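Local coordinates for protein polymeric Immunoglobulin Receptor (Oncorhynchus mykiss, PDB 5F1S) that probably binds polymeric immunoglobulins and carries them across mucosal epithelia, its ectodomain ending up as secretory component, at residues 8-16 and 132-140; 80-91 and 102-112. All blocks are in the same frame, centred on the assembly; numbering follows the deposited sequence.

Contact 1 (8-16 with 132-140) joins the two immunoglobulin domains near the chain's centre; contact 2 (80-91 with 102-112) pairs two neighbouring strands within the first. Both are partly buried, over 407 Å² and 1006 Å² respectively. In contact 1 half of the touching residues are buried and none exposed; contact 2 has a largely buried, mostly apolar face inside the sandwich and an aromatic outer face with exposed Trp87. Contact 2 rests on regular backbone pairing, contact 1 on few direct bonds, a stacked polar pair and bridging waters. Strands 8-11 and 103-111 are sheet neighbours, so the contacts adjoin: Glu12 N lies 2.8 Å from Ile111 O, a probable hydrogen bond.

Contact 1 of 2, residues 8-16 and 132-140; sequences LAVLEGRSV and QCLYSQGYR
Arg14 of the first domain donates through NH1 to Tyr135 O of the second at 2.9 Å. The acceptor lies in the guanidinium plane, at its edge, but the donor stands above the carbonyl plane. A bend at chi2 (-65°) folds the arginine across Leu134, whose CB is 3.5 Å from Arg14 NH2; that nitrogen also bonds to Lys177 O. Tight packing lies beside it, where Leu11 CD1 meets Leu134 CB at 3.6 Å, the side chains crossing at about a right angle. Gln137 N donates to Glu12 O (3.0 Å, N-H...O angle 135°). The Glu12 carboxylate and Gln137 amide stack with planes 17° apart, while the carboxylate bonds to Lys82 N and Gln112 and the amide nitrogen to Gln81. The looser side is hydrated: one water links Glu12 OE1, Ser136 OG and Gly138 N, and another joins OE1 to Gln137 NE2. Ser136 OG also bonds to Gly113 N. Losing the guanidinium of Arg14 to an alanine is likely to leave Tyr135 O and Lys177 O without this donor and one flank of Leu134 uncovered. This is consistent with a domain junction held by few direct polar bonds, a stacked polar pair and waters around a small apolar contact.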
loop_
_atom_site.group_PDB
_atom_site.type_symbol
_atom_site.label_atom_id
_atom_site.label_comp_id
_atom_site.label_asym_id
_atom_site.label_seq_id
_atom_site.Cartn_x
_atom_site.Cartn_y
_atom_site.Cartn_z
ATOM N N LEU A 8 4.523 0.193 8.711
ATOM C CA LEU A 8 3.893 0.163 7.390
ATOM C C LEU A 8 2.430 -0.145 7.554
ATOM O O LEU A 8 2.051 -0.920 8.433
ATOM C CB LEU A 8 4.466 -0.960 6.457
ATOM C CG LEU A 8 5.941 -1.041 6.108
ATOM C CD1 LEU A 8 6.225 -2.293 5.311
ATOM C CD2 LEU A 8 6.315 0.181 5.286
ATOM N N ALA A 9 1.625 0.401 6.634
ATOM C CA ALA A 9 0.241 0.003 6.462
ATOM C C ALA A 9 0.043 -0.389 5.006
ATOM O O ALA A 9 0.470 0.320 4.098
ATOM C CB ALA A 9 -0.723 1.131 6.863
ATOM N N VAL A 10 -0.547 -1.538 4.779
ATOM C CA VAL A 10 -0.678 -2.042 3.432
ATOM C C VAL A 10 -2.061 -2.655 3.282
ATOM O O VAL A 10 -2.531 -3.346 4.190
ATOM C CB VAL A 10 0.429 -3.073 3.154
ATOM C CG1 VAL A 10 0.329 -4.229 4.129
ATOM C CG2 VAL A 10 0.331 -3.589 1.759
ATOM N N LEU A 11 -2.675 -2.464 2.125
ATOM C CA LEU A 11 -3.977 -3.092 1.866
ATOM C C LEU A 11 -3.862 -4.608 1.682
ATOM O O LEU A 11 -2.944 -5.112 1.025
ATOM C CB LEU A 11 -4.597 -2.503 0.606
ATOM C CG LEU A 11 -4.990 -1.038 0.646
ATOM C CD1 LEU A 11 -5.321 -0.505 -0.725
ATOM C CD2 LEU A 11 -6.146 -0.869 1.540
ATOM N N GLU A 12 -4.828 -5.339 2.237
ATOM C CA GLU A 12 -4.823 -6.796 2.154
ATOM C C GLU A 12 -4.729 -7.253 0.710
ATOM O O GLU A 12 -5.415 -6.739 -0.173
ATOM C CB GLU A 12 -6.091 -7.364 2.794
ATOM C CG GLU A 12 -6.035 -8.840 3.049
ATOM C CD GLU A 12 -7.274 -9.378 3.783
ATOM O OE1 GLU A 12 -8.389 -8.920 3.442
ATOM O OE2 GLU A 12 -7.127 -10.254 4.669
ATOM N N GLY A 13 -3.825 -8.196 0.466
ATOM C CA GLY A 13 -3.568 -8.681 -0.867
ATOM C C GLY A 13 -2.306 -8.150 -1.515
ATOM O O GLY A 13 -1.816 -8.770 -2.453
ATOM N N ARG A 14 -1.799 -7.004 -1.078
ATOM C CA ARG A 14 -0.603 -6.414 -1.626
ATOM C C ARG A 14 0.649 -7.031 -0.999
ATOM O O ARG A 14 0.607 -7.809 -0.044
ATOM C CB ARG A 14 -0.576 -4.899 -1.375
ATOM C CG ARG A 14 -1.718 -3.998 -1.980
ATOM C CD ARG A 14 -1.719 -3.984 -3.431
ATOM N NE ARG A 14 -2.272 -2.737 -4.037
ATOM C CZ ARG A 14 -3.572 -2.416 -4.061
ATOM N NH1 ARG A 14 -4.489 -3.162 -3.467
ATOM N NH2 ARG A 14 -3.972 -1.336 -4.687
ATOM N N SER A 15 1.777 -6.681 -1.588
ATOM C CA SER A 15 3.083 -7.187 -1.180
ATOM C C SER A 15 3.859 -6.059 -0.536
ATOM O O SER A 15 3.589 -4.889 -0.808
ATOM C CB SER A 15 3.853 -7.695 -2.401
ATOM O OG SER A 15 3.167 -8.799 -2.940
ATOM N N VAL A 16 4.855 -6.403 0.294
ATOM C CA VAL A 16 5.815 -5.424 0.781
ATOM C C VAL A 16 7.231 -5.899 0.488
ATOM O O VAL A 16 7.511 -7.094 0.441
ATOM C CB VAL A 16 5.676 -5.120 2.289
ATOM C CG1 VAL A 16 4.316 -4.457 2.586
ATOM C CG2 VAL A 16 5.870 -6.360 3.129
ATOM N N GLN A 132 -6.770 7.848 -8.476
ATOM C CA GLN A 132 -6.508 6.415 -8.434
ATOM C C GLN A 132 -6.913 5.883 -7.069
ATOM O O GLN A 132 -6.255 6.160 -6.057
ATOM C CB GLN A 132 -5.058 6.055 -8.729
ATOM C CG GLN A 132 -4.991 4.505 -8.969
ATOM C CD GLN A 132 -3.690 4.030 -9.589
ATOM O OE1 GLN A 132 -2.859 4.831 -10.016
ATOM N NE2 GLN A 132 -3.520 2.720 -9.652
ATOM N N CYS A 133 -8.017 5.154 -7.040
ATOM C CA CYS A 133 -8.545 4.577 -5.825
ATOM C C CYS A 133 -8.056 3.142 -5.702
ATOM O O CYS A 133 -8.304 2.321 -6.591
ATOM C CB CYS A 133 -10.064 4.577 -5.818
ATOM S SG CYS A 133 -10.949 6.080 -6.470
ATOM N N LEU A 134 -7.413 2.832 -4.601
ATOM C CA LEU A 134 -6.889 1.502 -4.344
ATOM C C LEU A 134 -7.814 0.740 -3.416
ATOM O O LEU A 134 -8.483 1.327 -2.568
ATOM C CB LEU A 134 -5.518 1.589 -3.692
ATOM C CG LEU A 134 -4.550 2.549 -4.388
ATOM C CD1 LEU A 134 -3.266 2.590 -3.547
ATOM C CD2 LEU A 134 -4.227 2.057 -5.771
ATOM N N TYR A 135 -7.865 -0.585 -3.572
ATOM C CA TYR A 135 -8.711 -1.347 -2.672
ATOM C C TYR A 135 -8.125 -2.714 -2.364
ATOM O O TYR A 135 -7.321 -3.244 -3.121
ATOM C CB TYR A 135 -10.124 -1.499 -3.240
ATOM C CG TYR A 135 -10.195 -2.178 -4.553
ATOM C CD1 TYR A 135 -10.169 -3.570 -4.641
ATOM C CD2 TYR A 135 -10.290 -1.461 -5.703
ATOM C CE1 TYR A 135 -10.259 -4.200 -5.859
ATOM C CE2 TYR A 135 -10.368 -2.087 -6.945
ATOM C CZ TYR A 135 -10.370 -3.461 -6.997
ATOM O OH TYR A 135 -10.456 -4.080 -8.219
ATOM N N SER A 136 -8.493 -3.237 -1.197
ATOM C CA SER A 136 -7.988 -4.508 -0.706
ATOM C C SER A 136 -8.760 -5.671 -1.331
ATOM O O SER A 136 -9.825 -5.496 -1.958
ATOM C CB SER A 136 -8.071 -4.589 0.804
ATOM O OG SER A 136 -9.413 -4.553 1.260
ATOM N N GLN A 137 -8.227 -6.873 -1.106
ATOM C CA GLN A 137 -8.608 -8.026 -1.936
ATOM C C GLN A 137 -10.081 -8.351 -1.826
ATOM O O GLN A 137 -10.672 -8.873 -2.780
ATOM C CB GLN A 137 -7.813 -9.291 -1.566
ATOM C CG GLN A 137 -8.098 -9.749 -0.182
ATOM C CD GLN A 137 -7.162 -10.843 0.318
ATOM O OE1 GLN A 137 -6.033 -10.974 -0.161
ATOM N NE2 GLN A 137 -7.618 -11.603 1.318
ATOM N N GLY A 138 -10.688 -8.057 -0.692
ATOM C CA GLY A 138 -12.072 -8.417 -0.505
ATOM C C GLY A 138 -13.047 -7.596 -1.305
ATOM O O GLY A 138 -14.245 -7.910 -1.269
ATOM N N TYR A 139 -12.595 -6.529 -1.975
ATOM C CA TYR A 139 -13.481 -5.681 -2.761
ATOM C C TYR A 139 -13.382 -5.930 -4.257
ATOM O O TYR A 139 -13.968 -5.182 -5.051
ATOM C CB TYR A 139 -13.202 -4.203 -2.424
ATOM C CG TYR A 139 -13.600 -3.920 -0.980
ATOM C CD1 TYR A 139 -14.921 -3.755 -0.641
ATOM C CD2 TYR A 139 -12.667 -3.881 0.045
ATOM C CE1 TYR A 139 -15.317 -3.535 0.656
ATOM C CE2 TYR A 139 -13.044 -3.673 1.350
ATOM C CZ TYR A 139 -14.382 -3.486 1.649
ATOM O OH TYR A 139 -14.802 -3.281 2.936
ATOM N N ARG A 140 -12.665 -6.971 -4.672
ATOM C CA ARG A 140 -12.458 -7.183 -6.103
ATOM C C ARG A 140 -13.777 -7.289 -6.868
ATOM O O ARG A 140 -13.898 -6.761 -7.984
ATOM C CB ARG A 140 -11.598 -8.429 -6.318
ATOM C CG ARG A 140 -10.126 -8.141 -6.068
ATOM C CD ARG A 140 -9.275 -9.368 -5.962
ATOM N NE ARG A 140 -7.887 -8.982 -5.739
ATOM C CZ ARG A 140 -6.969 -9.758 -5.180
ATOM N NH1 ARG A 140 -7.292 -10.989 -4.766
ATOM N NH2 ARG A 140 -5.737 -9.284 -5.018
HETATM O O HOH W 1 -9.978 -7.105 2.002
HETATM O O HOH W 2 -10.482 -11.115 2.358
HETATM O O HOH W 3 -3.266 -7.283 -5.087
HETATM O O HOH W 4 -3.235 -10.353 -4.543
#

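Contact 2 of 2, residues 80-91 and 102-112; sequences LQKEDSGWYWCG and VTASLHINVIQ
Ser85 OG is gripped from both segments: it accepts from Val110 N at 2.9 Å and donates to Lys82 O, also at 2.9 Å. Lys82 O also accepts Ser85 N, which holds the serine on the 3-10 turn 82-84, and its OG carries the link across to strand 103-111. Three antiparallel hydrogen-bonded pairs follow, Gly86 with Ile108, Tyr88 with Leu106 and Cys90 with Ala104; Cys90 N to Ala104 O measures 2.8 Å. The non-hydrogen-bonded pairs between them carry the aromatic face. With CG anti to its carbonyl carbon (chi1 -74°), Trp87 lays its indole over His107, whose CB stands 3.6 Å from the centroid of the six-membered ring in a CH-pi contact. The imidazole then meets the five-membered ring of Trp87 edge-to-face, planes at 67°. At the next non-hydrogen-bonded pair, Trp89 receives a similar CH-pi contact: Ser105 CB lies 3.5 Å from the centroid of its six-membered ring, while NE1 bonds to Gly36 O. On the other face the side chains of Tyr88, Cys90, Leu106 and Ile108 are buried, mostly apolar; Tyr88 CD1 touches Ile108 CD1 at 3.7 Å, and Trp33 and Met77 pack on the tyrosine. Its hydroxyl donates to Asp84 O at 2.7 Å, in the carbonyl plane and on a lone pair. This bond is the tyrosine corner; with the Cys20-Cys90 disulfide and the F-G hairpin it is a hallmark of the immunoglobulin fold, and the parallel pairing of strand 8-11 with strand 103-111 is consistent with a V-set domain.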
loop_
_atom_site.group_PDB
_atom_site.type_symbol
_atom_site.label_atom_id
_atom_site.label_comp_id
_atom_site.label_asym_id
_atom_site.label_seq_id
_atom_site.Cartn_x
_atom_site.Cartn_y
_atom_site.Cartn_z
ATOM N N LEU A 80 -0.309 -10.251 1.385
ATOM C CA LEU A 80 -0.471 -10.152 2.823
ATOM C C LEU A 80 -1.935 -10.239 3.215
ATOM O O LEU A 80 -2.790 -9.604 2.598
ATOM C CB LEU A 80 0.111 -8.837 3.326
ATOM C CG LEU A 80 1.633 -8.877 3.407
ATOM C CD1 LEU A 80 2.175 -7.457 3.528
ATOM C CD2 LEU A 80 2.090 -9.705 4.624
ATOM N N GLN A 81 -2.201 -10.975 4.284
ATOM C CA GLN A 81 -3.538 -11.150 4.833
ATOM C C GLN A 81 -3.686 -10.373 6.128
ATOM O O GLN A 81 -2.718 -10.077 6.825
ATOM C CB GLN A 81 -3.802 -12.641 5.062
ATOM C CG GLN A 81 -3.674 -13.456 3.787
ATOM C CD GLN A 81 -4.634 -13.028 2.725
ATOM O OE1 GLN A 81 -5.832 -13.260 2.849
ATOM N NE2 GLN A 81 -4.130 -12.429 1.669
ATOM N N LYS A 82 -4.933 -10.068 6.506
ATOM C CA LYS A 82 -5.116 -9.292 7.722
ATOM C C LYS A 82 -4.439 -9.972 8.912
ATOM O O LYS A 82 -3.868 -9.315 9.788
ATOM C CB LYS A 82 -6.602 -9.095 7.999
ATOM C CG LYS A 82 -6.820 -8.146 9.171
ATOM C CD LYS A 82 -8.267 -7.806 9.425
ATOM C CE LYS A 82 -8.341 -6.834 10.634
ATOM N NZ LYS A 82 -9.741 -6.465 10.964
ATOM N N GLU A 83 -4.502 -11.289 8.964
ATOM C CA GLU A 83 -3.916 -12.006 10.088
ATOM C C GLU A 83 -2.382 -11.955 10.070
ATOM O O GLU A 83 -1.753 -12.325 11.078
ATOM C CB GLU A 83 -4.423 -13.446 10.092
ATOM C CG GLU A 83 -4.091 -14.256 8.856
ATOM C CD GLU A 83 -5.190 -14.239 7.763
ATOM O OE1 GLU A 83 -6.043 -13.281 7.708
ATOM O OE2 GLU A 83 -5.170 -15.208 6.945
ATOM N N ASP A 84 -1.773 -11.484 8.969
ATOM C CA ASP A 84 -0.321 -11.241 8.930
ATOM C C ASP A 84 0.099 -9.968 9.669
ATOM O O ASP A 84 1.303 -9.728 9.874
ATOM C CB ASP A 84 0.175 -11.196 7.467
ATOM C CG ASP A 84 0.047 -12.508 6.769
ATOM O OD1 ASP A 84 0.366 -13.534 7.412
ATOM O OD2 ASP A 84 -0.329 -12.548 5.571
ATOM N N SER A 85 -0.849 -9.156 10.127
ATOM C CA SER A 85 -0.513 -7.939 10.855
ATOM C C SER A 85 0.272 -8.227 12.133
ATOM O O SER A 85 -0.011 -9.192 12.836
ATOM C CB SER A 85 -1.785 -7.203 11.249
ATOM O OG SER A 85 -2.509 -6.785 10.140
ATOM N N GLY A 86 1.218 -7.353 12.458
ATOM C CA GLY A 86 1.974 -7.502 13.682
ATOM C C GLY A 86 3.409 -7.043 13.531
ATOM O O GLY A 86 3.793 -6.380 12.555
ATOM N N TRP A 87 4.162 -7.362 14.562
ATOM C CA TRP A 87 5.555 -6.961 14.633
ATOM C C TRP A 87 6.447 -8.003 13.965
ATOM O O TRP A 87 6.236 -9.215 14.132
ATOM C CB TRP A 87 5.970 -6.775 16.098
ATOM C CG TRP A 87 5.398 -5.522 16.686
ATOM C CD1 TRP A 87 4.269 -5.412 17.446
ATOM C CD2 TRP A 87 5.918 -4.203 16.544
ATOM N NE1 TRP A 87 4.065 -4.104 17.783
ATOM C CE2 TRP A 87 5.063 -3.336 17.260
ATOM C CE3 TRP A 87 7.029 -3.660 15.883
ATOM C CZ2 TRP A 87 5.266 -1.952 17.304
ATOM C CZ3 TRP A 87 7.250 -2.268 15.958
ATOM C CH2 TRP A 87 6.363 -1.436 16.654
ATOM N N TYR A 88 7.456 -7.502 13.259
ATOM C CA TYR A 88 8.471 -8.311 12.592
ATOM C C TYR A 88 9.864 -7.761 12.887
ATOM O O TYR A 88 10.037 -6.582 13.228
ATOM C CB TYR A 88 8.230 -8.312 11.091
ATOM C CG TYR A 88 6.980 -9.042 10.666
ATOM C CD1 TYR A 88 5.728 -8.428 10.750
ATOM C CD2 TYR A 88 7.044 -10.341 10.216
ATOM C CE1 TYR A 88 4.586 -9.094 10.337
ATOM C CE2 TYR A 88 5.901 -11.031 9.816
ATOM C CZ TYR A 88 4.673 -10.394 9.889
ATOM O OH TYR A 88 3.566 -11.083 9.481
ATOM N N TRP A 89 10.871 -8.639 12.759
ATOM C CA TRP A 89 12.263 -8.292 13.077
ATOM C C TRP A 89 13.213 -8.708 11.965
ATOM O O TRP A 89 13.130 -9.826 11.490
ATOM C CB TRP A 89 12.758 -8.979 14.357
ATOM C CG TRP A 89 11.948 -8.667 15.528
ATOM C CD1 TRP A 89 10.717 -9.219 15.847
ATOM C CD2 TRP A 89 12.244 -7.733 16.559
ATOM N NE1 TRP A 89 10.262 -8.676 17.014
ATOM C CE2 TRP A 89 11.159 -7.752 17.460
ATOM C CE3 TRP A 89 13.307 -6.847 16.807
ATOM C CZ2 TRP A 89 11.130 -6.950 18.605
ATOM C CZ3 TRP A 89 13.254 -6.049 17.924
ATOM C CH2 TRP A 89 12.168 -6.114 18.811
ATOM N N CYS A 90 14.042 -7.769 11.521
ATOM C CA CYS A 90 15.297 -8.042 10.818
ATOM C C CYS A 90 16.285 -8.610 11.814
ATOM O O CYS A 90 16.448 -8.022 12.885
ATOM C CB CYS A 90 15.906 -6.737 10.282
ATOM S SG CYS A 90 14.999 -5.705 9.173
ATOM N N GLY A 91 16.963 -9.713 11.481
ATOM C CA GLY A 91 18.006 -10.241 12.361
ATOM C C GLY A 91 19.262 -10.664 11.615
ATOM O O GLY A 91 19.214 -11.089 10.461
ATOM N N VAL A 102 22.058 -6.100 16.333
ATOM C CA VAL A 102 21.945 -6.993 15.172
ATOM C C VAL A 102 20.488 -7.311 14.867
ATOM O O VAL A 102 20.188 -8.294 14.174
ATOM C CB VAL A 102 22.749 -8.294 15.388
ATOM C CG1 VAL A 102 24.220 -7.960 15.303
ATOM C CG2 VAL A 102 22.433 -8.960 16.697
ATOM N N THR A 103 19.570 -6.482 15.365
ATOM C CA THR A 103 18.146 -6.692 15.061
ATOM C C THR A 103 17.469 -5.318 14.915
ATOM O O THR A 103 17.983 -4.283 15.356
ATOM C CB THR A 103 17.395 -7.500 16.157
ATOM O OG1 THR A 103 17.405 -6.744 17.386
ATOM C CG2 THR A 103 17.975 -8.933 16.399
ATOM N N ALA A 104 16.304 -5.308 14.270
ATOM C CA ALA A 104 15.529 -4.083 14.150
ATOM C C ALA A 104 14.085 -4.505 13.922
ATOM O O ALA A 104 13.843 -5.511 13.247
ATOM C CB ALA A 104 16.038 -3.168 13.017
ATOM N N SER A 105 13.124 -3.791 14.527
ATOM C CA SER A 105 11.738 -4.198 14.388
ATOM C C SER A 105 10.961 -3.214 13.515
ATOM O O SER A 105 11.320 -2.043 13.357
ATOM C CB SER A 105 11.016 -4.274 15.735
ATOM O OG SER A 105 11.163 -3.025 16.386
ATOM N N LEU A 106 9.810 -3.679 13.052
ATOM C CA LEU A 106 8.822 -2.753 12.506
ATOM C C LEU A 106 7.480 -3.444 12.572
ATOM O O LEU A 106 7.383 -4.669 12.651
ATOM C CB LEU A 106 9.119 -2.302 11.086
ATOM C CG LEU A 106 8.615 -3.260 10.001
ATOM C CD1 LEU A 106 8.819 -2.678 8.670
ATOM C CD2 LEU A 106 9.372 -4.543 10.158
ATOM N N HIS A 107 6.436 -2.632 12.531
ATOM C CA HIS A 107 5.087 -3.140 12.617
ATOM C C HIS A 107 4.477 -3.059 11.230
ATOM O O HIS A 107 4.665 -2.071 10.534
ATOM C CB HIS A 107 4.218 -2.341 13.614
ATOM C CG HIS A 107 2.853 -2.928 13.805
ATOM N ND1 HIS A 107 1.753 -2.504 13.088
ATOM C CD2 HIS A 107 2.420 -3.938 14.598
ATOM C CE1 HIS A 107 0.697 -3.219 13.444
ATOM N NE2 HIS A 107 1.079 -4.099 14.353
ATOM N N ILE A 108 3.751 -4.101 10.847
ATOM C CA ILE A 108 3.034 -4.147 9.572
ATOM C C ILE A 108 1.546 -4.269 9.894
ATOM O O ILE A 108 1.132 -5.199 10.589
ATOM C CB ILE A 108 3.484 -5.329 8.689
ATOM C CG1 ILE A 108 4.971 -5.256 8.417
ATOM C CG2 ILE A 108 2.699 -5.345 7.405
ATOM C CD1 ILE A 108 5.564 -6.503 7.593
ATOM N N ASN A 109 0.755 -3.315 9.416
ATOM C CA ASN A 109 -0.693 -3.318 9.635
ATOM C C ASN A 109 -1.339 -3.588 8.293
ATOM O O ASN A 109 -1.214 -2.776 7.374
ATOM C CB ASN A 109 -1.144 -1.973 10.211
ATOM C CG ASN A 109 -2.617 -1.977 10.585
ATOM O OD1 ASN A 109 -3.181 -3.032 10.897
ATOM N ND2 ASN A 109 -3.240 -0.807 10.535
ATOM N N VAL A 110 -1.996 -4.736 8.163
ATOM C CA VAL A 110 -2.610 -5.134 6.908
ATOM C C VAL A 110 -4.086 -4.779 7.005
ATOM O O VAL A 110 -4.799 -5.310 7.855
ATOM C CB VAL A 110 -2.426 -6.626 6.623
ATOM C CG1 VAL A 110 -2.986 -6.958 5.232
ATOM C CG2 VAL A 110 -0.976 -6.989 6.652
ATOM N N ILE A 111 -4.541 -3.901 6.129
ATOM C CA ILE A 111 -5.843 -3.271 6.311
ATOM C C ILE A 111 -6.813 -3.699 5.223
ATOM O O ILE A 111 -6.454 -3.939 4.064
ATOM C CB ILE A 111 -5.714 -1.734 6.356
ATOM C CG1 ILE A 111 -5.058 -1.208 5.143
ATOM C CG2 ILE A 111 -4.862 -1.334 7.566
ATOM C CD1 ILE A 111 -4.891 0.352 5.186
ATOM N N GLN A 112 -8.086 -3.694 5.592
ATOM C CA GLN A 112 -9.167 -3.957 4.653
ATOM C C GLN A 112 -9.931 -2.671 4.396
ATOM O O GLN A 112 -10.314 -1.979 5.344
ATOM C CB GLN A 112 -10.086 -5.032 5.209
ATOM C CG GLN A 112 -9.353 -6.335 5.542
ATOM C CD GLN A 112 -10.260 -7.370 6.160
ATOM O OE1 GLN A 112 -11.043 -7.063 7.070
ATOM N NE2 GLN A 112 -10.134 -8.605 5.710
HETATM O O HOH W 5 -10.762 -5.129 8.873
#